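Local coordinates for protein beta-N-acetylhexosaminidase (Streptomyces plicatus, PDB 1JAK) that hydrolyses terminal beta-linked N-acetylhexosamine residues as a family 20 glycoside hydrolase, probably by substrate-assisted catalysis, at residues A[25-30]-A[127-132]; A[458-463]-A[502-507]; A[488-493]-A[507-512]. All blocks are in the same frame, centred on the assembly; numbering follows the deposited sequence.

Contact 1. Residues A[25-30]-A[127-132]; sequences DRVIPA and RQLLPP
Gln128 presents its carboxamide to the backbone of Ile28 and is bound at both ends. Its OE1 accepts from Ile28 N at 2.8 Å, with an N-H...O angle of 159°, while Gln128 NE2 donates to Ile28 O at 2.9 Å. The first bond is tilted from the plane of the amide carbonyl; in the second, the donor lies in the plane of the Ile28 carbonyl. Two bonds on one residue hold the amide against turning about its last torsion. CG lies anti to the carbonyl carbon of Gln128 (chi1 -78°) and the chain beyond is extended, which carries the amide from the last turn of helix 116-129 to the loop. Glutamine suits the place because one side chain offers both the acceptor for Ile28 N and the donor for Ile28 O.

Beside this pair the packing is close. Val27 CG1 makes an apolar contact with Leu129 CD2 at 3.8 Å, and the amide oxygen Gln128 OE1 lies against Val27 CB, 3.5 Å away. Branched, buried side chains fill this flank, and Ile28 packs further on helix 482-490.

The other flank is wetter. A water lies 2.7 Å from Gln128 O and reaches Arg26 O only weakly; a second, between Arg26 O and Gln128 OE1, has doubtfully short distances. Arg26 leads its guanidinium away from the helix. The chemistry implies a neutral, directional clasp: a side-chain amide reads a backbone edge much as a neighbouring strand would, joining the N-terminal loop to the end of a helix without any charge between the two segments.

Contact 2. Residues A[458-463]-A[502-507]; sequences LDYMAF and DFYRSP
The contact belongs to the (beta/alpha)8 barrel of the catalytic domain, where the C-terminal end of helix 455-462, the helix that follows the last barrel strand 440-447, meets the extended tail beyond helix 493-499. Tyr460 does much of the touching. Its ring runs alongside the Asp502 side chain because a chi1 of -180° swings CG opposite the backbone N; CD1 lies 3.5 Å from Asp502 OD2, with ring and carboxylate planes 29° apart. Farther along, Tyr460 CE1 packs on Tyr504 CB at 4.0 Å, and OH approaches Tyr504 CD1 obliquely. A long aromatic chain suits this place because it spans from Asp502 to Tyr504; an alanine here would probably open a gap beside Asp502 and Tyr504 CB, losing that packing. Tyr504 is also held by a hydrogen bond to Glu419 and a stack on Tyr404. Phe463 CB presses on Phe503 CB at 3.5 Å, and both phenylalanine rings meet Trp496 edge-to-face. Asp459 OD2 forms salt bridges with Arg178 and Arg182, and a water that accepts from Asp502 N lies within hydrogen-bonding distance of it. Where the helix ends, Tyr504 N donates to Phe463 O at 3.2 Å, nearly straight at 173° but from above the carbonyl plane.

Contact 3. Residues A[488-493]-A[507-512]; sequences RLAAQA and PQVPWT
Ala490 O is gripped twice: Thr512 N donates to it at 3.1 Å, and Ala493 N at 3.3 Å. The two donors come from opposite faces of the carbonyl plane, so this one oxygen serves both the turn of its own segment and the very end of the chain. Alanine suits the site because its CB is already 3.1 Å from Pro510 O, which limits what could extend beyond it. Val509 CG1 also sits 3.6 Å from Ala490 CA. That same methyl lies over the centre of one face of the Trp511 ring, 3.5 Å above the plane, so it touches both Ala490 and the indole face. Trp511 leans its six-membered ring on the helix, CZ3 reaching Leu489 O at 3.5 Å and CE3 meeting Ala493 CB, while its NE1 hydrogen-bonds to Ser506 O. The Leu489 and Val509 side chains cross at about a right angle, CD2 of the first 4.0 Å from CG2 of the second. The terminal carboxylate of Thr512 (OXT) forms a salt bridge with Arg15. Pro510, the centre of an inverse gamma turn, bends the tail back toward the helix. Here the C terminus is laid across a type I beta turn, Ala490 to Ala493, that links helix 482-490 to helix 493-499.

In the fold
From the N terminus, contact 1 comes first: it closes a loop of nearly a hundred residues, bringing the loop before strand 33-36 against the end of helix 116-129. It is complete before the chain enters the catalytic barrel. Contacts 2 and 3 follow near the C terminus and cross, because 488-493 lies between the segments of contact 2, and the tail then runs from 502-507 into 507-512 through the shared Pro507. Trp511 also meets Phe503, joining these two contacts side by side. Arg488 extends toward contact 1, probably bonding to Val27 O, so helix 482-490 ties domain 2 to the C-terminal tail, and the tail in turn to helix 455-462, which follows barrel strand 440-447.

Contact 1. Residues A[25-30]-A[127-132]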
ATOM      1  N   ASP A  25     -20.213  13.386  -3.243  1.00 15.71           N
ATOM      2  CA  ASP A  25     -18.903  13.456  -3.888  1.00 16.94           C
ATOM      3  C   ASP A  25     -17.751  13.627  -2.906  1.00 16.34           C
ATOM      4  O   ASP A  25     -16.584  13.593  -3.303  1.00 15.95           O
ATOM      5  CB  ASP A  25     -18.866  14.632  -4.865  1.00 19.79           C
ATOM      6  CG  ASP A  25     -18.781  15.971  -4.152  1.00 23.27           C
ATOM      7  OD1 ASP A  25     -19.691  16.285  -3.359  1.00 24.01           O
ATOM      8  OD2 ASP A  25     -17.799  16.710  -4.376  1.00 27.99           O
ATOM      9  N   ARG A  26     -18.067  13.815  -1.631  1.00 15.22           N
ATOM     10  CA  ARG A  26     -17.027  14.037  -0.636  1.00 14.72           C
ATOM     11  C   ARG A  26     -16.363  12.759  -0.145  1.00 15.37           C
ATOM     12  O   ARG A  26     -16.503  12.375   1.017  1.00 14.48           O
ATOM     13  CB  ARG A  26     -17.602  14.830   0.542  1.00 16.56           C
ATOM     14  CG  ARG A  26     -16.552  15.402   1.485  1.00 18.64           C
ATOM     15  CD  ARG A  26     -17.092  16.630   2.203  1.00 22.00           C
ATOM     16  NE  ARG A  26     -17.404  17.702   1.260  1.00 24.19           N
ATOM     17  CZ  ARG A  26     -17.964  18.861   1.595  1.00 26.89           C
ATOM     18  NH1 ARG A  26     -18.281  19.108   2.860  1.00 27.44           N
ATOM     19  NH2 ARG A  26     -18.207  19.773   0.666  1.00 28.07           N
ATOM     20  N   VAL A  27     -15.630  12.106  -1.043  1.00 12.92           N
ATOM     21  CA  VAL A  27     -14.928  10.872  -0.703  1.00 13.28           C
ATOM     22  C   VAL A  27     -13.559  10.847  -1.379  1.00 12.01           C
ATOM     23  O   VAL A  27     -13.332  11.532  -2.378  1.00 11.17           O
ATOM     24  CB  VAL A  27     -15.721   9.623  -1.153  1.00 16.60           C
ATOM     25  CG1 VAL A  27     -17.168   9.715  -0.687  1.00 16.57           C
ATOM     26  CG2 VAL A  27     -15.657   9.480  -2.645  1.00 18.84           C
ATOM     27  N   ILE A  28     -12.649  10.054  -0.824  1.00  9.32           N
ATOM     28  CA  ILE A  28     -11.305   9.920  -1.374  1.00  8.80           C
ATOM     29  C   ILE A  28     -11.027   8.431  -1.526  1.00  8.64           C
ATOM     30  O   ILE A  28     -11.210   7.670  -0.578  1.00  7.11           O
ATOM     31  CB  ILE A  28     -10.234  10.516  -0.428  1.00  8.65           C
ATOM     32  CG1 ILE A  28     -10.484  12.011  -0.218  1.00  7.42           C
ATOM     33  CG2 ILE A  28      -8.842  10.297  -1.018  1.00  8.95           C
ATOM     34  CD1 ILE A  28      -9.591  12.639   0.847  1.00  7.21           C
ATOM     35  N   PRO A  29     -10.591   7.991  -2.718  1.00  8.83           N
ATOM     36  CA  PRO A  29     -10.340   8.768  -3.941  1.00  9.14           C
ATOM     37  C   PRO A  29     -11.611   9.365  -4.545  1.00  9.84           C
ATOM     38  O   PRO A  29     -12.710   8.850  -4.343  1.00  8.87           O
ATOM     39  CB  PRO A  29      -9.728   7.736  -4.890  1.00  9.05           C
ATOM     40  CG  PRO A  29      -9.083   6.749  -3.970  1.00  9.32           C
ATOM     41  CD  PRO A  29     -10.109   6.608  -2.875  1.00  8.22           C
ATOM     42  N   ALA A  30     -11.458  10.449  -5.295  1.00  9.65           N
ATOM     43  CA  ALA A  30     -12.601  11.065  -5.955  1.00 10.42           C
ATOM     44  C   ALA A  30     -13.173  10.010  -6.906  1.00  9.21           C
ATOM     45  O   ALA A  30     -12.434   9.394  -7.670  1.00 10.70           O
ATOM     46  CB  ALA A  30     -12.147  12.289  -6.744  1.00  9.95           C
ATOM     47  N   ARG A 127     -18.481   3.707   3.590  1.00  9.89           N
ATOM     48  CA  ARG A 127     -18.067   4.089   4.934  1.00 10.27           C
ATOM     49  C   ARG A 127     -17.685   5.564   5.034  1.00  9.53           C
ATOM     50  O   ARG A 127     -17.630   6.120   6.130  1.00  9.91           O
ATOM     51  CB  ARG A 127     -16.923   3.190   5.428  1.00 11.71           C
ATOM     52  CG  ARG A 127     -15.647   3.265   4.626  1.00 12.65           C
ATOM     53  CD  ARG A 127     -14.715   2.092   4.948  1.00 11.54           C
ATOM     54  NE  ARG A 127     -14.284   2.058   6.348  1.00 10.15           N
ATOM     55  CZ  ARG A 127     -13.259   1.334   6.792  1.00 10.11           C
ATOM     56  NH1 ARG A 127     -12.563   0.583   5.947  1.00  8.11           N
ATOM     57  NH2 ARG A 127     -12.920   1.367   8.076  1.00  9.34           N
ATOM     58  N   GLN A 128     -17.427   6.202   3.894  1.00  9.10           N
ATOM     59  CA  GLN A 128     -17.093   7.620   3.894  1.00  8.83           C
ATOM     60  C   GLN A 128     -18.356   8.471   3.730  1.00 10.09           C
ATOM     61  O   GLN A 128     -18.378   9.641   4.111  1.00 10.27           O
ATOM     62  CB  GLN A 128     -16.078   7.940   2.790  1.00  8.84           C
ATOM     63  CG  GLN A 128     -14.653   7.536   3.166  1.00  8.17           C
ATOM     64  CD  GLN A 128     -13.620   8.003   2.153  1.00 10.67           C
ATOM     65  OE1 GLN A 128     -13.684   9.130   1.663  1.00 11.10           O
ATOM     66  NE2 GLN A 128     -12.650   7.145   1.853  1.00  9.06           N
ATOM     67  N   LEU A 129     -19.408   7.876   3.173  1.00 10.35           N
ATOM     68  CA  LEU A 129     -20.674   8.585   3.000  1.00 10.37           C
ATOM     69  C   LEU A 129     -21.388   8.635   4.350  1.00 10.09           C
ATOM     70  O   LEU A 129     -22.113   9.582   4.651  1.00 10.75           O
ATOM     71  CB  LEU A 129     -21.545   7.882   1.953  1.00  9.32           C
ATOM     72  CG  LEU A 129     -20.968   7.906   0.532  1.00 10.21           C
ATOM     73  CD1 LEU A 129     -21.840   7.085  -0.400  1.00 11.31           C
ATOM     74  CD2 LEU A 129     -20.867   9.350   0.046  1.00 10.75           C
ATOM     75  N   LEU A 130     -21.173   7.607   5.166  1.00  9.90           N
ATOM     76  CA  LEU A 130     -21.760   7.563   6.500  1.00  9.84           C
ATOM     77  C   LEU A 130     -21.003   8.581   7.355  1.00 10.25           C
ATOM     78  O   LEU A 130     -19.896   8.990   6.998  1.00 10.70           O
ATOM     79  CB  LEU A 130     -21.622   6.155   7.089  1.00  9.85           C
ATOM     80  CG  LEU A 130     -22.562   5.113   6.476  1.00 10.69           C
ATOM     81  CD1 LEU A 130     -22.139   3.711   6.888  1.00 10.85           C
ATOM     82  CD2 LEU A 130     -23.989   5.400   6.933  1.00 10.64           C
ATOM     83  N   PRO A 131     -21.594   9.017   8.483  1.00 10.97           N
ATOM     84  CA  PRO A 131     -20.979   9.997   9.388  1.00 10.94           C
ATOM     85  C   PRO A 131     -19.788   9.469  10.186  1.00 10.63           C
ATOM     86  O   PRO A 131     -19.629   8.263  10.355  1.00 10.49           O
ATOM     87  CB  PRO A 131     -22.143  10.404  10.287  1.00 11.96           C
ATOM     88  CG  PRO A 131     -22.910   9.119  10.404  1.00 11.47           C
ATOM     89  CD  PRO A 131     -22.927   8.618   8.973  1.00 11.52           C
ATOM     90  N   PRO A 132     -18.940  10.379  10.697  1.00 11.57           N
ATOM     91  CA  PRO A 132     -17.749  10.035  11.484  1.00 10.89           C
ATOM     92  C   PRO A 132     -18.036   9.082  12.642  1.00 10.24           C
ATOM     93  O   PRO A 132     -17.179   8.290  13.030  1.00 10.14           O
ATOM     94  CB  PRO A 132     -17.257  11.394  11.978  1.00 11.35           C
ATOM     95  CG  PRO A 132     -17.681  12.324  10.888  1.00 12.77           C
ATOM     96  CD  PRO A 132     -19.077  11.842  10.575  1.00 12.75           C
TER
HETATM   97  O   HOH W   1     -16.552  11.662   4.327  1.00 17.77           O
HETATM   98  O   HOH W   2     -14.827  11.254   2.438  1.00 30.97           O

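Contact 2. Residues A[458-463]-A[502-507]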
ATOM      1  N   LEU A 458       3.480   5.310  12.916  1.00  8.27           N
ATOM      2  CA  LEU A 458       3.228   4.984  11.518  1.00  6.95           C
ATOM      3  C   LEU A 458       2.053   5.836  11.035  1.00  7.86           C
ATOM      4  O   LEU A 458       2.095   6.398   9.940  1.00  7.84           O
ATOM      5  CB  LEU A 458       2.881   3.504  11.351  1.00  7.20           C
ATOM      6  CG  LEU A 458       3.965   2.479  11.689  1.00  6.01           C
ATOM      7  CD1 LEU A 458       3.429   1.082  11.406  1.00  6.63           C
ATOM      8  CD2 LEU A 458       5.217   2.749  10.863  1.00  7.06           C
ATOM      9  N   ASP A 459       1.009   5.936  11.854  1.00  7.19           N
ATOM     10  CA  ASP A 459      -0.164   6.727  11.478  1.00  7.69           C
ATOM     11  C   ASP A 459       0.163   8.201  11.259  1.00  8.13           C
ATOM     12  O   ASP A 459      -0.272   8.802  10.274  1.00  8.52           O
ATOM     13  CB  ASP A 459      -1.268   6.638  12.548  1.00  7.05           C
ATOM     14  CG  ASP A 459      -1.980   5.296  12.563  1.00  8.85           C
ATOM     15  OD1 ASP A 459      -2.053   4.634  11.506  1.00  9.07           O
ATOM     16  OD2 ASP A 459      -2.487   4.911  13.639  1.00  9.83           O
ATOM     17  N   TYR A 460       0.923   8.785  12.180  1.00  6.50           N
ATOM     18  CA  TYR A 460       1.269  10.199  12.085  1.00  7.16           C
ATOM     19  C   TYR A 460       2.010  10.562  10.799  1.00  7.59           C
ATOM     20  O   TYR A 460       1.820  11.655  10.257  1.00  8.32           O
ATOM     21  CB  TYR A 460       2.101  10.619  13.298  1.00  7.03           C
ATOM     22  CG  TYR A 460       2.497  12.077  13.276  1.00 10.36           C
ATOM     23  CD1 TYR A 460       1.589  13.077  13.628  1.00 14.02           C
ATOM     24  CD2 TYR A 460       3.773  12.456  12.872  1.00 12.25           C
ATOM     25  CE1 TYR A 460       1.952  14.428  13.573  1.00 15.37           C
ATOM     26  CE2 TYR A 460       4.144  13.792  12.812  1.00 15.36           C
ATOM     27  CZ  TYR A 460       3.233  14.772  13.163  1.00 16.27           C
ATOM     28  OH  TYR A 460       3.616  16.092  13.097  1.00 21.28           O
ATOM     29  N   MET A 461       2.845   9.649  10.308  1.00  6.78           N
ATOM     30  CA  MET A 461       3.600   9.904   9.086  1.00  7.38           C
ATOM     31  C   MET A 461       2.827   9.474   7.840  1.00  7.44           C
ATOM     32  O   MET A 461       3.014  10.037   6.763  1.00  7.77           O
ATOM     33  CB  MET A 461       4.958   9.193   9.140  1.00  7.72           C
ATOM     34  CG  MET A 461       5.900   9.737  10.220  1.00  8.91           C
ATOM     35  SD  MET A 461       6.117  11.536  10.157  1.00  9.09           S
ATOM     36  CE  MET A 461       7.113  11.725   8.664  1.00 10.94           C
ATOM     37  N   ALA A 462       1.946   8.488   7.985  1.00  6.66           N
ATOM     38  CA  ALA A 462       1.163   8.015   6.846  1.00  6.67           C
ATOM     39  C   ALA A 462      -0.001   8.958   6.539  1.00  7.59           C
ATOM     40  O   ALA A 462      -0.325   9.189   5.376  1.00  7.74           O
ATOM     41  CB  ALA A 462       0.641   6.609   7.116  1.00  7.58           C
ATOM     42  N   PHE A 463      -0.628   9.495   7.583  1.00  8.04           N
ATOM     43  CA  PHE A 463      -1.755  10.413   7.412  1.00  7.78           C
ATOM     44  C   PHE A 463      -1.311  11.850   7.655  1.00  8.40           C
ATOM     45  O   PHE A 463      -0.582  12.126   8.607  1.00  9.02           O
ATOM     46  CB  PHE A 463      -2.887  10.049   8.378  1.00  6.77           C
ATOM     47  CG  PHE A 463      -3.538   8.724   8.081  1.00  7.89           C
ATOM     48  CD1 PHE A 463      -2.963   7.532   8.515  1.00  7.41           C
ATOM     49  CD2 PHE A 463      -4.723   8.669   7.356  1.00  8.53           C
ATOM     50  CE1 PHE A 463      -3.561   6.304   8.232  1.00  9.11           C
ATOM     51  CE2 PHE A 463      -5.330   7.447   7.066  1.00  8.25           C
ATOM     52  CZ  PHE A 463      -4.746   6.261   7.506  1.00  7.72           C
ATOM     53  N   ASP A 502      -4.017   8.951  14.505  1.00 11.73           N
ATOM     54  CA  ASP A 502      -3.294  10.203  14.632  1.00 12.07           C
ATOM     55  C   ASP A 502      -2.862  10.638  13.240  1.00 11.73           C
ATOM     56  O   ASP A 502      -2.587   9.804  12.377  1.00 11.09           O
ATOM     57  CB  ASP A 502      -2.080  10.036  15.546  1.00 14.51           C
ATOM     58  CG  ASP A 502      -1.449  11.365  15.926  1.00 19.94           C
ATOM     59  OD1 ASP A 502      -2.188  12.374  16.022  1.00 20.48           O
ATOM     60  OD2 ASP A 502      -0.220  11.399  16.147  1.00 20.87           O
ATOM     61  N   PHE A 503      -2.834  11.944  13.013  1.00 10.13           N
ATOM     62  CA  PHE A 503      -2.435  12.475  11.720  1.00  9.68           C
ATOM     63  C   PHE A 503      -1.883  13.878  11.885  1.00  9.77           C
ATOM     64  O   PHE A 503      -2.191  14.567  12.858  1.00  9.26           O
ATOM     65  CB  PHE A 503      -3.622  12.505  10.744  1.00 10.38           C
ATOM     66  CG  PHE A 503      -4.730  13.450  11.143  1.00  9.72           C
ATOM     67  CD1 PHE A 503      -5.647  13.095  12.128  1.00 10.33           C
ATOM     68  CD2 PHE A 503      -4.858  14.691  10.525  1.00 10.65           C
ATOM     69  CE1 PHE A 503      -6.679  13.964  12.493  1.00  9.80           C
ATOM     70  CE2 PHE A 503      -5.887  15.570  10.882  1.00 10.82           C
ATOM     71  CZ  PHE A 503      -6.799  15.204  11.868  1.00 11.07           C
ATOM     72  N   TYR A 504      -1.058  14.286  10.929  1.00  8.12           N
ATOM     73  CA  TYR A 504      -0.458  15.610  10.933  1.00  9.56           C
ATOM     74  C   TYR A 504      -1.494  16.630  10.468  1.00  9.94           C
ATOM     75  O   TYR A 504      -2.001  16.545   9.349  1.00  9.34           O
ATOM     76  CB  TYR A 504       0.750  15.621   9.995  1.00  9.40           C
ATOM     77  CG  TYR A 504       1.283  16.993   9.657  1.00  9.11           C
ATOM     78  CD1 TYR A 504       1.806  17.825  10.647  1.00 10.09           C
ATOM     79  CD2 TYR A 504       1.294  17.449   8.338  1.00  9.50           C
ATOM     80  CE1 TYR A 504       2.332  19.079  10.331  1.00 11.68           C
ATOM     81  CE2 TYR A 504       1.820  18.702   8.011  1.00  9.74           C
ATOM     82  CZ  TYR A 504       2.336  19.508   9.013  1.00 10.44           C
ATOM     83  OH  TYR A 504       2.862  20.743   8.694  1.00 11.91           O
ATOM     84  N   ARG A 505      -1.811  17.588  11.333  1.00 10.71           N
ATOM     85  CA  ARG A 505      -2.785  18.620  10.998  1.00 12.03           C
ATOM     86  C   ARG A 505      -2.125  19.726  10.181  1.00 11.53           C
ATOM     87  O   ARG A 505      -1.883  20.832  10.671  1.00 11.48           O
ATOM     88  CB  ARG A 505      -3.406  19.195  12.272  1.00 13.39           C
ATOM     89  CG  ARG A 505      -4.319  18.218  13.008  1.00 17.61           C
ATOM     90  CD  ARG A 505      -4.884  18.851  14.270  1.00 19.51           C
ATOM     91  NE  ARG A 505      -5.630  20.070  13.970  1.00 22.99           N
ATOM     92  CZ  ARG A 505      -6.895  20.100  13.564  1.00 23.76           C
ATOM     93  NH1 ARG A 505      -7.575  18.969  13.411  1.00 22.77           N
ATOM     94  NH2 ARG A 505      -7.479  21.262  13.300  1.00 24.56           N
ATOM     95  N   SER A 506      -1.842  19.409   8.925  1.00 10.43           N
ATOM     96  CA  SER A 506      -1.198  20.348   8.019  1.00 10.62           C
ATOM     97  C   SER A 506      -1.922  21.679   7.910  1.00 11.38           C
ATOM     98  O   SER A 506      -3.141  21.725   7.763  1.00 11.07           O
ATOM     99  CB  SER A 506      -1.089  19.739   6.624  1.00 10.01           C
ATOM    100  OG  SER A 506      -0.593  20.697   5.705  1.00 10.91           O
ATOM    101  N   PRO A 507      -1.171  22.787   7.972  1.00 11.54           N
ATOM    102  CA  PRO A 507      -1.798  24.107   7.867  1.00 11.92           C
ATOM    103  C   PRO A 507      -2.343  24.370   6.461  1.00 12.41           C
ATOM    104  O   PRO A 507      -3.092  25.325   6.248  1.00 13.00           O
ATOM    105  CB  PRO A 507      -0.663  25.057   8.254  1.00 12.93           C
ATOM    106  CG  PRO A 507       0.560  24.322   7.789  1.00 15.24           C
ATOM    107  CD  PRO A 507       0.275  22.907   8.228  1.00 12.95           C
TER
HETATM  108  O   HOH W   3      -2.911   6.584  15.714  1.00 11.41           O

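Contact 3. Residues A[488-493]-A[507-512]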
ATOM      1  N   ARG A 488     -12.039  17.773   0.596  1.00 10.65           N
ATOM      2  CA  ARG A 488     -12.413  16.381   0.815  1.00 10.93           C
ATOM      3  C   ARG A 488     -11.471  15.758   1.842  1.00 11.14           C
ATOM      4  O   ARG A 488     -11.876  14.897   2.625  1.00 10.60           O
ATOM      5  CB  ARG A 488     -12.371  15.605  -0.507  1.00 10.67           C
ATOM      6  CG  ARG A 488     -13.501  15.996  -1.462  1.00 11.64           C
ATOM      7  CD  ARG A 488     -13.562  15.119  -2.710  1.00 11.38           C
ATOM      8  NE  ARG A 488     -12.556  15.473  -3.711  1.00 10.49           N
ATOM      9  CZ  ARG A 488     -11.524  14.703  -4.045  1.00 10.46           C
ATOM     10  NH1 ARG A 488     -11.351  13.526  -3.456  1.00 10.18           N
ATOM     11  NH2 ARG A 488     -10.671  15.103  -4.980  1.00 10.11           N
ATOM     12  N   LEU A 489     -10.216  16.199   1.847  1.00  9.73           N
ATOM     13  CA  LEU A 489      -9.250  15.680   2.811  1.00  9.30           C
ATOM     14  C   LEU A 489      -9.564  16.254   4.190  1.00  9.44           C
ATOM     15  O   LEU A 489      -9.510  15.547   5.196  1.00  8.87           O
ATOM     16  CB  LEU A 489      -7.818  16.057   2.405  1.00  9.38           C
ATOM     17  CG  LEU A 489      -6.696  15.485   3.283  1.00 10.17           C
ATOM     18  CD1 LEU A 489      -6.727  13.959   3.235  1.00  8.88           C
ATOM     19  CD2 LEU A 489      -5.345  15.998   2.789  1.00  9.87           C
ATOM     20  N   ALA A 490      -9.902  17.539   4.234  1.00  9.37           N
ATOM     21  CA  ALA A 490     -10.231  18.194   5.495  1.00  9.73           C
ATOM     22  C   ALA A 490     -11.387  17.478   6.186  1.00  9.94           C
ATOM     23  O   ALA A 490     -11.430  17.385   7.414  1.00 11.16           O
ATOM     24  CB  ALA A 490     -10.607  19.650   5.245  1.00  9.26           C
ATOM     25  N   ALA A 491     -12.314  16.969   5.384  1.00 10.37           N
ATOM     26  CA  ALA A 491     -13.492  16.278   5.892  1.00 10.84           C
ATOM     27  C   ALA A 491     -13.177  14.983   6.633  1.00 11.45           C
ATOM     28  O   ALA A 491     -14.015  14.476   7.381  1.00 10.22           O
ATOM     29  CB  ALA A 491     -14.452  15.996   4.748  1.00 11.00           C
ATOM     30  N   GLN A 492     -11.976  14.449   6.430  1.00 10.25           N
ATOM     31  CA  GLN A 492     -11.590  13.201   7.084  1.00 10.09           C
ATOM     32  C   GLN A 492     -11.265  13.362   8.567  1.00  9.50           C
ATOM     33  O   GLN A 492     -11.330  12.397   9.322  1.00 10.49           O
ATOM     34  CB  GLN A 492     -10.373  12.585   6.383  1.00 10.29           C
ATOM     35  CG  GLN A 492     -10.507  12.408   4.875  1.00  9.75           C
ATOM     36  CD  GLN A 492     -11.722  11.596   4.474  1.00 12.10           C
ATOM     37  OE1 GLN A 492     -11.972  10.517   5.011  1.00 12.50           O
ATOM     38  NE2 GLN A 492     -12.479  12.108   3.513  1.00 13.03           N
ATOM     39  N   ALA A 493     -10.918  14.579   8.982  1.00  9.81           N
ATOM     40  CA  ALA A 493     -10.545  14.848  10.371  1.00 10.35           C
ATOM     41  C   ALA A 493     -11.419  14.188  11.442  1.00 11.25           C
ATOM     42  O   ALA A 493     -10.917  13.450  12.290  1.00  9.86           O
ATOM     43  CB  ALA A 493     -10.480  16.356  10.607  1.00 12.58           C
ATOM     44  N   PRO A 507      -1.171  22.787   7.972  1.00 11.54           N
ATOM     45  CA  PRO A 507      -1.798  24.107   7.867  1.00 11.92           C
ATOM     46  C   PRO A 507      -2.343  24.370   6.461  1.00 12.41           C
ATOM     47  O   PRO A 507      -3.092  25.325   6.248  1.00 13.00           O
ATOM     48  CB  PRO A 507      -0.663  25.057   8.254  1.00 12.93           C
ATOM     49  CG  PRO A 507       0.560  24.322   7.789  1.00 15.24           C
ATOM     50  CD  PRO A 507       0.275  22.907   8.228  1.00 12.95           C
ATOM     51  N   GLN A 508      -1.968  23.519   5.506  1.00 10.14           N
ATOM     52  CA  GLN A 508      -2.426  23.667   4.123  1.00 11.06           C
ATOM     53  C   GLN A 508      -3.846  23.142   3.939  1.00 10.89           C
ATOM     54  O   GLN A 508      -4.481  23.396   2.916  1.00 11.96           O
ATOM     55  CB  GLN A 508      -1.521  22.893   3.159  1.00 10.93           C
ATOM     56  CG  GLN A 508      -0.036  23.200   3.242  1.00 11.39           C
ATOM     57  CD  GLN A 508       0.748  22.452   2.178  1.00 12.35           C
ATOM     58  OE1 GLN A 508       0.447  21.297   1.876  1.00 11.69           O
ATOM     59  NE2 GLN A 508       1.762  23.103   1.611  1.00 11.23           N
ATOM     60  N   VAL A 509      -4.335  22.407   4.930  1.00 10.97           N
ATOM     61  CA  VAL A 509      -5.665  21.806   4.868  1.00 12.26           C
ATOM     62  C   VAL A 509      -6.636  22.455   5.854  1.00 12.28           C
ATOM     63  O   VAL A 509      -6.332  22.586   7.036  1.00 13.47           O
ATOM     64  CB  VAL A 509      -5.572  20.296   5.172  1.00 11.76           C
ATOM     65  CG1 VAL A 509      -6.943  19.649   5.065  1.00 11.96           C
ATOM     66  CG2 VAL A 509      -4.586  19.636   4.215  1.00 13.11           C
ATOM     67  N   PRO A 510      -7.826  22.862   5.374  1.00 13.37           N
ATOM     68  CA  PRO A 510      -8.847  23.502   6.212  1.00 13.92           C
ATOM     69  C   PRO A 510      -9.685  22.486   6.986  1.00 14.70           C
ATOM     70  O   PRO A 510     -10.894  22.377   6.780  1.00 13.21           O
ATOM     71  CB  PRO A 510      -9.673  24.277   5.193  1.00 14.92           C
ATOM     72  CG  PRO A 510      -9.689  23.342   4.032  1.00 14.47           C
ATOM     73  CD  PRO A 510      -8.247  22.846   3.960  1.00 13.76           C
ATOM     74  N   TRP A 511      -9.025  21.765   7.887  1.00 15.21           N
ATOM     75  CA  TRP A 511      -9.645  20.718   8.699  1.00 16.08           C
ATOM     76  C   TRP A 511     -11.041  20.994   9.245  1.00 18.27           C
ATOM     77  O   TRP A 511     -11.304  22.055   9.807  1.00 16.98           O
ATOM     78  CB  TRP A 511      -8.712  20.356   9.855  1.00 15.64           C
ATOM     79  CG  TRP A 511      -7.358  19.960   9.375  1.00 14.55           C
ATOM     80  CD1 TRP A 511      -6.203  20.681   9.483  1.00 14.50           C
ATOM     81  CD2 TRP A 511      -7.026  18.772   8.650  1.00 13.16           C
ATOM     82  NE1 TRP A 511      -5.170  20.015   8.869  1.00 13.26           N
ATOM     83  CE2 TRP A 511      -5.649  18.841   8.347  1.00 11.59           C
ATOM     84  CE3 TRP A 511      -7.761  17.657   8.224  1.00 11.52           C
ATOM     85  CZ2 TRP A 511      -4.988  17.835   7.635  1.00 12.11           C
ATOM     86  CZ3 TRP A 511      -7.104  16.657   7.514  1.00 11.41           C
ATOM     87  CH2 TRP A 511      -5.729  16.754   7.228  1.00 11.14           C
ATOM     88  N   THR A 512     -11.926  20.012   9.077  1.00 20.34           N
ATOM     89  CA  THR A 512     -13.304  20.104   9.548  1.00 22.71           C
ATOM     90  C   THR A 512     -13.368  19.657  11.007  1.00 23.45           C
ATOM     91  O   THR A 512     -12.389  19.034  11.472  1.00 22.22           O
ATOM     92  CB  THR A 512     -14.239  19.192   8.711  1.00 23.71           C
ATOM     93  OG1 THR A 512     -14.195  19.594   7.336  1.00 25.01           O
ATOM     94  CG2 THR A 512     -15.675  19.284   9.213  1.00 27.42           C
ATOM     95  OXT THR A 512     -14.399  19.921  11.662  1.00 24.66           O
TER